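Local coordinates for ribosomal protein uL16 3-hydroxylase (Escherichia coli, PDB 4CCL) that hydroxylates a specific arginine of ribosomal protein uL16 at C3, using ferrous iron, 2-oxoglutarate and molecular oxygen, and works as a homodimer, at residues P21-R26 with E171-G176; T77-L82 with I113-P118; F132-T137 with G176-I181; G138-R143 with E193-Y198. All blocks are in the same frame, centred on the assembly; numbering follows the deposited sequence.

Contact 1 of 4, residues P21-R26 with E171-G176; sequences PVVLKR and EELEPG
Val23 packs its two methyls against the carboxylate of Glu171, the side chains arriving from opposite directions. Val23 CG2 lies 3.8 Å from Glu171 OE2, and Val23 CG1 is as near to OE1, so the forked methyls sit against both oxygens in a purely van der Waals contact. With CG1 anti to the backbone N (chi1 175°), the same methyl also reaches inward, 4.2 Å from Leu173 CD1. The lysine two residues on, Lys25, bends at chi2 and chi3 and carries its ammonium alongside the second segment: Lys25 NZ stands 4.5 Å from Glu171 OE1, an attraction beyond salt-bridge range, and 4.0 Å from Glu174 CG. An alanine in place of Glu171 would probably uncover the Val23 methyls and leave Lys25 with less negative charge around it.

The contact joins two sheets of this JmjC-type oxygenase, whose core is a double-stranded β-helix (cupin) fold: strand 22-24 is the edge strand of the larger sheet and strand 167-173 borders the smaller. Further along, Arg26 and Gly176 come together through backbone, Arg26 C lying 3.6 Å from Gly176 O.

Outside both segments, Asp177 ties them together. Its OD2 is salt-bridged to Lys25 and accepts Glu174 N, while its OD1 accepts Arg26 N. Glu172 turns the other way, to a salt bridge with Arg139, and Leu173 packs on Leu179.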
# COMPACT_ATOMS: atom_id res chain seq x y z
N PRO B 21 -24.98 -7.46 24.07
CA PRO B 21 -24.24 -8.31 25.02
C PRO B 21 -25.15 -9.17 25.88
O PRO B 21 -26.31 -8.81 26.12
CB PRO B 21 -23.50 -7.29 25.89
CG PRO B 21 -24.36 -6.08 25.86
CD PRO B 21 -24.95 -6.04 24.47
N VAL B 22 -24.63 -10.31 26.34
CA VAL B 22 -25.38 -11.14 27.27
C VAL B 22 -24.47 -11.74 28.34
O VAL B 22 -23.27 -11.87 28.14
CB VAL B 22 -26.11 -12.32 26.58
CG1 VAL B 22 -27.60 -12.24 26.83
CG2 VAL B 22 -25.79 -12.37 25.10
N VAL B 23 -25.06 -12.08 29.47
CA VAL B 23 -24.40 -12.96 30.42
C VAL B 23 -25.00 -14.34 30.22
O VAL B 23 -26.20 -14.53 30.39
CB VAL B 23 -24.63 -12.52 31.88
CG1 VAL B 23 -24.02 -13.54 32.83
CG2 VAL B 23 -24.04 -11.14 32.11
N LEU B 24 -24.16 -15.29 29.85
CA LEU B 24 -24.63 -16.65 29.69
C LEU B 24 -24.23 -17.39 30.95
O LEU B 24 -23.05 -17.66 31.19
CB LEU B 24 -23.97 -17.29 28.47
CG LEU B 24 -24.01 -16.47 27.18
CD1 LEU B 24 -23.02 -16.99 26.16
CD2 LEU B 24 -25.42 -16.44 26.59
N LYS B 25 -25.22 -17.71 31.78
CA LYS B 25 -24.97 -18.30 33.08
C LYS B 25 -24.75 -19.79 32.91
O LYS B 25 -25.51 -20.46 32.21
CB LYS B 25 -26.15 -18.05 34.02
CG LYS B 25 -26.44 -16.58 34.31
CD LYS B 25 -26.16 -16.21 35.76
CE LYS B 25 -24.70 -15.90 35.99
NZ LYS B 25 -24.40 -15.79 37.45
N ARG B 26 -23.71 -20.31 33.57
CA ARG B 26 -23.34 -21.72 33.48
C ARG B 26 -23.16 -22.14 32.02
O ARG B 26 -23.65 -23.19 31.61
CB ARG B 26 -24.38 -22.61 34.15
CG ARG B 26 -24.72 -22.23 35.58
CD ARG B 26 -23.88 -22.99 36.59
NE ARG B 26 -24.73 -23.64 37.60
CZ ARG B 26 -24.84 -24.95 37.75
NH1 ARG B 26 -24.15 -25.78 36.98
NH2 ARG B 26 -25.63 -25.45 38.69
N GLU B 171 -23.10 -7.41 37.17
CA GLU B 171 -23.29 -8.75 37.72
C GLU B 171 -22.00 -9.34 38.29
O GLU B 171 -20.91 -8.89 37.97
CB GLU B 171 -23.86 -9.72 36.67
CG GLU B 171 -25.27 -9.41 36.19
CD GLU B 171 -25.93 -10.58 35.50
OE1 GLU B 171 -25.59 -11.74 35.82
OE2 GLU B 171 -26.80 -10.35 34.63
N GLU B 172 -22.14 -10.35 39.14
CA GLU B 172 -21.00 -11.10 39.64
C GLU B 172 -20.97 -12.46 38.96
O GLU B 172 -21.95 -13.21 39.00
CB GLU B 172 -21.10 -11.30 41.15
CG GLU B 172 -21.19 -10.01 41.94
CD GLU B 172 -21.55 -10.26 43.39
OE1 GLU B 172 -22.12 -11.33 43.69
OE2 GLU B 172 -21.27 -9.38 44.24
N LEU B 173 -19.85 -12.78 38.32
CA LEU B 173 -19.76 -14.00 37.53
C LEU B 173 -19.21 -15.19 38.31
O LEU B 173 -18.14 -15.12 38.91
CB LEU B 173 -18.94 -13.76 36.26
CG LEU B 173 -19.70 -13.38 34.99
CD1 LEU B 173 -20.77 -12.33 35.27
CD2 LEU B 173 -18.75 -12.89 33.91
N GLU B 174 -19.97 -16.28 38.32
CA GLU B 174 -19.55 -17.52 38.95
C GLU B 174 -18.76 -18.32 37.92
O GLU B 174 -18.91 -18.09 36.72
CB GLU B 174 -20.77 -18.30 39.43
CG GLU B 174 -21.85 -17.45 40.10
CD GLU B 174 -21.50 -17.03 41.52
OE1 GLU B 174 -20.35 -17.28 41.95
OE2 GLU B 174 -22.37 -16.46 42.21
N PRO B 175 -17.89 -19.24 38.38
CA PRO B 175 -17.15 -20.08 37.43
C PRO B 175 -18.06 -20.82 36.46
O PRO B 175 -19.04 -21.45 36.89
CB PRO B 175 -16.41 -21.08 38.34
CG PRO B 175 -17.06 -20.95 39.70
CD PRO B 175 -17.52 -19.53 39.77
N GLY B 176 -17.75 -20.75 35.17
CA GLY B 176 -18.57 -21.35 34.14
C GLY B 176 -19.42 -20.33 33.39
O GLY B 176 -19.90 -20.61 32.29

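Contact 2 of 4, residues T77-L82 with I113-P118; sequences TNWSLL and ISFSVP. With SO4 (sulfate ion), chain L.
Trp79 lays one face of its indole over Val117, whose CG2 stands 3.5 Å from the centroid of the five-membered ring, 17° off the normal: a CH-pi contact. The second methyl, CG1, reaches the six-membered ring, 3.5 Å from Trp79 CZ2. A chi1 of 65° turns the indole across the neighbouring strand and over Val117, and NE1 is tied to Gly75 O. The far end of the indole approaches Phe115 obliquely, Trp79 CH2 lying in the plane of the phenyl ring at its edge, 3.8 Å from Phe115 CE2. An alanine at Trp79 would probably take away the surface on which the Val117 methyls rest and open a gap beside Phe115.

Beneath these side chains the strands run antiparallel. Leu81 and Phe115 form a hydrogen-bonded pair, while Ser80-Ser116 and Leu82-Ser114 are non-hydrogen-bonded pairs. Next along, the bond from Val117 N to Trp79 O is weak. Pairing is taken up again at Pro118 O, which accepts both Thr77 OG1 and Asn78 N at 2.9 Å, from opposite faces of its carbonyl plane; the amide bond is nearly straight (173°).

On the serine face, Ser114 OG donates at 2.8 Å to O1 of a sulfate, probably from the crystallisation liquor, and Leu82 CD2 comes within 3.4 Å of sulfate O4. Ser114 is an inferred substrate-binding residue, and Arg140 also binds this sulfate. A β-sheet whose inner face lines the active-site pocket is typical of the double-stranded β-helix of JmjC oxygenases.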
# COMPACT_ATOMS: atom_id res chain seq x y z
N THR B 77 -3.64 -6.90 46.49
CA THR B 77 -4.75 -6.13 45.97
C THR B 77 -4.42 -5.29 44.72
O THR B 77 -3.25 -5.01 44.43
CB THR B 77 -5.32 -5.20 47.09
OG1 THR B 77 -6.75 -5.14 47.00
CG2 THR B 77 -4.74 -3.80 46.99
N ASN B 78 -5.47 -4.93 43.98
CA ASN B 78 -5.40 -3.93 42.92
C ASN B 78 -4.44 -4.17 41.75
O ASN B 78 -3.88 -3.21 41.20
CB ASN B 78 -5.14 -2.54 43.52
CG ASN B 78 -6.35 -1.97 44.23
OD1 ASN B 78 -7.48 -2.43 44.02
ND2 ASN B 78 -6.13 -0.96 45.07
N TRP B 79 -4.25 -5.42 41.35
CA TRP B 79 -3.43 -5.70 40.17
C TRP B 79 -3.90 -6.90 39.37
O TRP B 79 -4.63 -7.76 39.88
CB TRP B 79 -1.95 -5.84 40.54
CG TRP B 79 -1.63 -7.02 41.40
CD1 TRP B 79 -1.56 -7.04 42.76
CD2 TRP B 79 -1.31 -8.35 40.96
NE1 TRP B 79 -1.23 -8.31 43.20
CE2 TRP B 79 -1.07 -9.12 42.11
CE3 TRP B 79 -1.21 -8.96 39.71
CZ2 TRP B 79 -0.74 -10.48 42.05
CZ3 TRP B 79 -0.88 -10.30 39.64
CH2 TRP B 79 -0.64 -11.05 40.81
N SER B 80 -3.49 -6.97 38.10
CA SER B 80 -3.85 -8.09 37.25
C SER B 80 -2.77 -8.43 36.22
O SER B 80 -2.13 -7.54 35.65
CB SER B 80 -5.18 -7.83 36.55
OG SER B 80 -5.53 -8.91 35.70
N LEU B 81 -2.59 -9.72 35.98
CA LEU B 81 -1.66 -10.23 34.98
C LEU B 81 -2.43 -10.69 33.75
O LEU B 81 -3.31 -11.54 33.84
CB LEU B 81 -0.84 -11.39 35.55
CG LEU B 81 0.01 -12.18 34.55
CD1 LEU B 81 1.03 -11.27 33.87
CD2 LEU B 81 0.69 -13.35 35.24
N LEU B 82 -2.10 -10.11 32.60
CA LEU B 82 -2.73 -10.47 31.34
C LEU B 82 -1.76 -11.16 30.39
O LEU B 82 -0.69 -10.62 30.08
CB LEU B 82 -3.32 -9.23 30.66
CG LEU B 82 -4.55 -8.58 31.28
CD1 LEU B 82 -4.17 -7.54 32.33
CD2 LEU B 82 -5.43 -7.97 30.21
N ILE B 113 -5.68 -14.89 28.75
CA ILE B 113 -6.06 -15.17 30.14
C ILE B 113 -5.63 -14.06 31.08
O ILE B 113 -4.53 -13.53 30.96
CB ILE B 113 -5.44 -16.50 30.63
CG1 ILE B 113 -5.85 -17.65 29.72
CG2 ILE B 113 -5.84 -16.79 32.07
CD1 ILE B 113 -5.32 -19.00 30.15
N SER B 114 -6.50 -13.69 32.01
CA SER B 114 -6.12 -12.73 33.04
C SER B 114 -6.30 -13.30 34.44
O SER B 114 -7.32 -13.91 34.74
CB SER B 114 -6.91 -11.42 32.89
OG SER B 114 -8.27 -11.59 33.26
N PHE B 115 -5.29 -13.11 35.29
CA PHE B 115 -5.42 -13.43 36.70
C PHE B 115 -5.43 -12.14 37.51
O PHE B 115 -4.52 -11.33 37.39
CB PHE B 115 -4.27 -14.33 37.18
CG PHE B 115 -4.20 -14.48 38.68
CD1 PHE B 115 -5.10 -15.29 39.35
CD2 PHE B 115 -3.24 -13.81 39.42
CE1 PHE B 115 -5.05 -15.43 40.72
CE2 PHE B 115 -3.18 -13.94 40.79
CZ PHE B 115 -4.09 -14.76 41.45
N SER B 116 -6.47 -11.96 38.32
CA SER B 116 -6.58 -10.74 39.11
C SER B 116 -6.85 -11.00 40.59
O SER B 116 -7.71 -11.79 40.96
CB SER B 116 -7.67 -9.83 38.53
OG SER B 116 -8.87 -10.54 38.31
N VAL B 117 -6.08 -10.33 41.44
CA VAL B 117 -6.34 -10.30 42.88
C VAL B 117 -7.44 -9.26 43.10
O VAL B 117 -7.70 -8.47 42.20
CB VAL B 117 -5.06 -9.91 43.64
CG1 VAL B 117 -3.97 -10.94 43.38
CG2 VAL B 117 -4.60 -8.53 43.22
N PRO B 118 -8.10 -9.27 44.28
CA PRO B 118 -9.23 -8.35 44.50
C PRO B 118 -8.92 -6.89 44.19
O PRO B 118 -7.88 -6.37 44.60
CB PRO B 118 -9.50 -8.51 46.00
CG PRO B 118 -9.11 -9.91 46.29
CD PRO B 118 -7.94 -10.22 45.39
S SO4 L . -9.79 -8.85 31.61
O1 SO4 L . -10.02 -10.29 31.57
O2 SO4 L . -10.21 -8.24 30.35
O3 SO4 L . -10.56 -8.26 32.69
O4 SO4 L . -8.37 -8.61 31.82

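Contact 3 of 4, residues F132-T137 with G176-I181; sequences FIIQGT and GDILYI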
# COMPACT_ATOMS: atom_id res chain seq x y z
N PHE B 132 -15.83 -13.31 24.12
CA PHE B 132 -16.52 -14.11 25.12
C PHE B 132 -15.64 -14.16 26.36
O PHE B 132 -14.51 -14.62 26.30
CB PHE B 132 -16.79 -15.52 24.62
CG PHE B 132 -17.86 -15.61 23.57
CD1 PHE B 132 -17.56 -15.44 22.23
CD2 PHE B 132 -19.18 -15.88 23.92
CE1 PHE B 132 -18.54 -15.52 21.27
CE2 PHE B 132 -20.16 -15.96 22.96
CZ PHE B 132 -19.85 -15.79 21.63
N ILE B 133 -16.15 -13.67 27.49
CA ILE B 133 -15.34 -13.68 28.70
C ILE B 133 -15.82 -14.75 29.67
O ILE B 133 -16.90 -14.65 30.26
CB ILE B 133 -15.33 -12.30 29.39
CG1 ILE B 133 -14.87 -11.23 28.40
CG2 ILE B 133 -14.44 -12.33 30.62
CD1 ILE B 133 -15.00 -9.80 28.92
N ILE B 134 -14.99 -15.78 29.84
CA ILE B 134 -15.33 -16.95 30.64
C ILE B 134 -14.77 -16.82 32.05
O ILE B 134 -13.57 -16.65 32.24
CB ILE B 134 -14.74 -18.22 30.00
CG1 ILE B 134 -15.18 -18.34 28.54
CG2 ILE B 134 -15.16 -19.46 30.79
CD1 ILE B 134 -14.35 -19.33 27.74
N GLN B 135 -15.66 -16.91 33.04
CA GLN B 135 -15.23 -16.89 34.43
C GLN B 135 -14.65 -18.24 34.85
O GLN B 135 -15.29 -19.28 34.69
CB GLN B 135 -16.39 -16.51 35.35
CG GLN B 135 -16.02 -16.50 36.83
CD GLN B 135 -15.03 -15.41 37.19
OE1 GLN B 135 -15.19 -14.26 36.77
NE2 GLN B 135 -14.01 -15.76 37.95
N GLY B 136 -13.43 -18.20 35.37
CA GLY B 136 -12.76 -19.36 35.92
C GLY B 136 -12.90 -19.37 37.43
O GLY B 136 -13.93 -18.96 37.96
N THR B 137 -11.87 -19.86 38.12
CA THR B 137 -11.86 -19.85 39.58
C THR B 137 -12.05 -18.44 40.11
O THR B 137 -11.60 -17.47 39.50
CB THR B 137 -10.51 -20.36 40.14
OG1 THR B 137 -9.48 -19.41 39.84
CG2 THR B 137 -10.15 -21.71 39.55
N GLY B 176 -17.75 -20.75 35.17
CA GLY B 176 -18.57 -21.35 34.14
C GLY B 176 -19.42 -20.33 33.39
O GLY B 176 -19.90 -20.61 32.29
N ASP B 177 -19.60 -19.16 33.99
CA ASP B 177 -20.37 -18.09 33.36
C ASP B 177 -19.59 -17.45 32.22
O ASP B 177 -18.36 -17.38 32.24
CB ASP B 177 -20.77 -17.03 34.38
CG ASP B 177 -21.66 -17.58 35.48
OD1 ASP B 177 -22.38 -18.57 35.24
OD2 ASP B 177 -21.64 -17.00 36.59
N ILE B 178 -20.32 -16.99 31.21
CA ILE B 178 -19.72 -16.33 30.06
C ILE B 178 -20.41 -15.00 29.80
O ILE B 178 -21.64 -14.90 29.84
CB ILE B 178 -19.84 -17.18 28.79
CG1 ILE B 178 -19.37 -18.61 29.07
CG2 ILE B 178 -19.04 -16.57 27.65
CD1 ILE B 178 -19.64 -19.56 27.95
N LEU B 179 -19.61 -13.97 29.54
CA LEU B 179 -20.14 -12.67 29.15
C LEU B 179 -19.77 -12.38 27.70
O LEU B 179 -18.61 -12.13 27.39
CB LEU B 179 -19.58 -11.58 30.07
CG LEU B 179 -19.87 -10.12 29.72
CD1 LEU B 179 -21.36 -9.85 29.72
CD2 LEU B 179 -19.15 -9.19 30.69
N TYR B 180 -20.77 -12.39 26.82
CA TYR B 180 -20.54 -12.03 25.42
C TYR B 180 -20.74 -10.54 25.22
O TYR B 180 -21.81 -10.00 25.51
CB TYR B 180 -21.47 -12.78 24.47
CG TYR B 180 -21.45 -12.16 23.09
CD1 TYR B 180 -20.34 -12.29 22.26
CD2 TYR B 180 -22.52 -11.40 22.63
CE1 TYR B 180 -20.31 -11.71 21.01
CE2 TYR B 180 -22.49 -10.82 21.38
CZ TYR B 180 -21.38 -10.98 20.57
OH TYR B 180 -21.34 -10.40 19.33
N ILE B 181 -19.69 -9.87 24.75
CA ILE B 181 -19.73 -8.45 24.41
C ILE B 181 -19.45 -8.18 22.93
O ILE B 181 -18.36 -8.51 22.44
CB ILE B 181 -18.74 -7.65 25.27
CG1 ILE B 181 -18.84 -8.07 26.74
CG2 ILE B 181 -18.99 -6.16 25.10
CD1 ILE B 181 -17.80 -7.45 27.64
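Strands 132-135 and 178-181 run antiparallel at 166°, their axes 4.5 Å apart, with Ile133 and Leu179 exchanging two backbone hydrogen bonds. Past that pair the ladder goes on through Gln135 N to Asp177 O, and ends with Gly176 N donating to Gln135 O. Gly176 has a positive phi, a backbone shape in which a side chain would collide with the carbonyl oxygen of the residue before.

On one face Phe132 is the central group. Tyr180 CD1 lies over a face of its ring, displaced toward the rim and 3.6 Å from Phe132 CZ; the two rings meet obliquely, planes at 39°. At the ring's edge, in its plane, is Ile178 CG2, 3.8 Å from Phe132 CD2. The phenyl is thus bounded both above and at the rim, with Phe132 CG anti to the carbonyl carbon (chi1 -72°) swinging the ring across toward strand 178-181. The Tyr180 hydroxyl has its own partners, Asp130 and the backbone N of Gln18.

The other face carries Ile133, whose CD1 touches Ile181 CD1 at 3.9 Å, while its CB stands opposite Leu179 CB. On this side Gln135 folds back at chi2: NE2 donates to Gly136 O at 3.2 Å, and OE1 accepts from Asn197 ND2.

Both strands are interior to the larger sheet, between strand 22-24 and strand 195-202. Phe12 of helix 9-15 meets the rings of Phe132 and Tyr180 on one side; on the other, Ile133 and Leu179 face Trp142 of strand 140-145 across the cupin core.

Contact 4 of 4, residues G138-R143 with E193-Y198; sequences GRRRWR and ENAMNY. With SO4 (sulfate ion), chain L.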
# COMPACT_ATOMS: atom_id res chain seq x y z
N GLY B 138 -12.72 -18.33 41.25
CA GLY B 138 -12.95 -17.05 41.88
C GLY B 138 -14.17 -16.34 41.35
O GLY B 138 -15.03 -16.96 40.71
N ARG B 139 -14.26 -15.04 41.61
CA ARG B 139 -15.39 -14.23 41.15
C ARG B 139 -14.97 -12.82 40.76
O ARG B 139 -14.05 -12.25 41.33
CB ARG B 139 -16.48 -14.16 42.23
CG ARG B 139 -17.21 -15.47 42.48
CD ARG B 139 -18.41 -15.29 43.39
NE ARG B 139 -18.08 -14.54 44.60
CZ ARG B 139 -18.58 -13.35 44.89
NH1 ARG B 139 -19.44 -12.77 44.07
NH2 ARG B 139 -18.22 -12.74 46.01
N ARG B 140 -15.66 -12.27 39.77
CA ARG B 140 -15.45 -10.89 39.36
C ARG B 140 -16.77 -10.18 39.17
O ARG B 140 -17.78 -10.80 38.83
CB ARG B 140 -14.66 -10.81 38.05
CG ARG B 140 -13.36 -11.58 38.06
CD ARG B 140 -12.54 -11.30 36.83
NE ARG B 140 -11.74 -10.08 36.98
CZ ARG B 140 -11.17 -9.45 35.96
NH1 ARG B 140 -11.31 -9.91 34.72
NH2 ARG B 140 -10.45 -8.35 36.18
N ARG B 141 -16.76 -8.88 39.41
CA ARG B 141 -17.88 -8.03 39.06
C ARG B 141 -17.63 -7.50 37.66
O ARG B 141 -16.60 -6.87 37.40
CB ARG B 141 -18.01 -6.87 40.04
CG ARG B 141 -19.15 -5.92 39.74
CD ARG B 141 -19.15 -4.77 40.72
NE ARG B 141 -20.24 -3.82 40.48
CZ ARG B 141 -20.39 -2.69 41.15
NH1 ARG B 141 -19.53 -2.36 42.10
NH2 ARG B 141 -21.41 -1.88 40.87
N TRP B 142 -18.56 -7.79 36.76
CA TRP B 142 -18.52 -7.30 35.39
C TRP B 142 -19.65 -6.32 35.12
O TRP B 142 -20.81 -6.54 35.52
CB TRP B 142 -18.56 -8.45 34.38
CG TRP B 142 -17.20 -9.00 34.08
CD1 TRP B 142 -16.66 -10.15 34.57
CD2 TRP B 142 -16.21 -8.40 33.23
NE1 TRP B 142 -15.39 -10.31 34.07
CE2 TRP B 142 -15.09 -9.27 33.26
CE3 TRP B 142 -16.16 -7.24 32.47
CZ2 TRP B 142 -13.94 -8.98 32.53
CZ3 TRP B 142 -15.01 -6.97 31.75
CH2 TRP B 142 -13.91 -7.84 31.79
N ARG B 143 -19.30 -5.24 34.43
CA ARG B 143 -20.21 -4.17 34.09
C ARG B 143 -20.08 -3.84 32.61
O ARG B 143 -18.98 -3.72 32.08
CB ARG B 143 -19.92 -2.93 34.94
CG ARG B 143 -20.11 -3.15 36.44
CD ARG B 143 -19.74 -1.92 37.26
NE ARG B 143 -20.63 -0.80 36.99
CZ ARG B 143 -20.30 0.26 36.26
NH1 ARG B 143 -19.10 0.35 35.72
NH2 ARG B 143 -21.18 1.23 36.07
N GLU B 193 -13.02 -12.13 44.57
CA GLU B 193 -12.05 -13.10 45.05
C GLU B 193 -10.94 -13.23 44.01
O GLU B 193 -11.00 -12.57 42.97
CB GLU B 193 -12.70 -14.45 45.35
CG GLU B 193 -13.61 -14.45 46.58
CD GLU B 193 -15.08 -14.29 46.23
OE1 GLU B 193 -15.66 -15.25 45.67
OE2 GLU B 193 -15.65 -13.22 46.52
N ASN B 194 -9.93 -14.04 44.28
CA ASN B 194 -8.84 -14.25 43.33
C ASN B 194 -9.42 -14.89 42.08
O ASN B 194 -10.06 -15.94 42.15
CB ASN B 194 -7.78 -15.17 43.92
CG ASN B 194 -6.66 -14.41 44.61
OD1 ASN B 194 -6.69 -13.19 44.73
ND2 ASN B 194 -5.65 -15.15 45.06
N ALA B 195 -9.17 -14.29 40.92
CA ALA B 195 -9.94 -14.64 39.74
C ALA B 195 -9.14 -14.96 38.48
O ALA B 195 -8.09 -14.37 38.22
CB ALA B 195 -10.96 -13.56 39.45
N MSE B 196 -9.67 -15.89 37.70
CA MSE B 196 -9.14 -16.23 36.39
C MSE B 196 -10.21 -16.01 35.32
O MSE B 196 -11.32 -16.52 35.43
CB MSE B 196 -8.67 -17.69 36.37
CG MSE B 196 -7.41 -17.94 37.18
SE MSE B 196 -5.78 -17.54 36.17
CE MSE B 196 -5.45 -19.32 35.46
N ASN B 197 -9.86 -15.23 34.30
CA ASN B 197 -10.78 -14.96 33.20
C ASN B 197 -10.18 -15.39 31.86
O ASN B 197 -9.00 -15.17 31.60
CB ASN B 197 -11.16 -13.48 33.15
CG ASN B 197 -12.40 -13.18 33.97
OD1 ASN B 197 -13.08 -12.17 33.74
ND2 ASN B 197 -12.71 -14.05 34.92
N TYR B 198 -11.02 -16.00 31.03
CA TYR B 198 -10.56 -16.50 29.74
C TYR B 198 -11.33 -15.80 28.64
O TYR B 198 -12.51 -16.07 28.42
CB TYR B 198 -10.78 -18.01 29.65
CG TYR B 198 -10.20 -18.77 30.81
CD1 TYR B 198 -10.89 -18.87 32.01
CD2 TYR B 198 -8.96 -19.37 30.71
CE1 TYR B 198 -10.36 -19.56 33.08
CE2 TYR B 198 -8.42 -20.07 31.78
CZ TYR B 198 -9.12 -20.16 32.96
OH TYR B 198 -8.60 -20.84 34.03
S SO4 L . -9.79 -8.85 31.61
O1 SO4 L . -10.02 -10.29 31.57
O2 SO4 L . -10.21 -8.24 30.35
O3 SO4 L . -10.56 -8.26 32.69
O4 SO4 L . -8.37 -8.61 31.82
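Trp142 and Asn197 lie almost in one plane, indole and amide only 13° apart, and Trp142 NE1 donates to Asn197 OD1 at 3.0 Å, within both the ring plane and the carbonyl plane. Arg140 is turned quite differently: its guanidinium stands at 76° to the same amide, and Arg140 NH1 reaches Asn197 OD1, also at 3.0 Å, from above the carbonyl plane. One buried oxygen is therefore gripped by two donors from well-separated directions. A bend at chi3 brings the guanidinium round to it, while further back Arg140 CG rests 3.4 Å from Ala195 CB. The other half of the amide is held too: Asn197 ND2 donates to the backbone O of Met196, here a selenomethionine.

Arg139 crosses Glu193 obliquely, guanidinium and carboxylate planes 38° apart. Their salt bridge, with NE donating to Glu193 OE1 and a weaker bond from NH2 to OE2, belongs to one of two modelled positions of Glu193 and is tentative. Just before strand 140-143, Gly138 passes close to the backbone of Asn194, its CA 3.1 Å from Asn194 O; a CB there would clash with that oxygen.

Edge-on, Arg140 NH1 also donates at 2.7 Å to O3 of a sulfate, probably from the crystallisation liquor, with the Trp142 ring beside the ion. With Arg140 an inferred substrate-binding residue, an anion held here is consistent with a pocket for a carboxylate, probably that of 2-oxoglutarate, where Asn197 probably helps to orient the arginine.

In the fold
All four contacts lie in or flank the double-stranded β-helix, on the same side of the chain's centre. Contacts 2 and 3 pair neighbouring strands of the larger sheet, with strand 195-202 of contact 4 running between them; contacts 1 and 4 join that sheet to the smaller one, where strands 167-173 and 140-145 are adjacent. Contacts 1 and 3 are closest, centres about 6 Å apart, and share Gly176; contacts 1 and 2 are farthest, about 19 Å. Along the chain contact 2 closes before contacts 3 and 4 open, whereas 1, 3 and 4 interleave. Contacts 2 and 4 hold the same sulfate, so residues distant in sequence line one pocket.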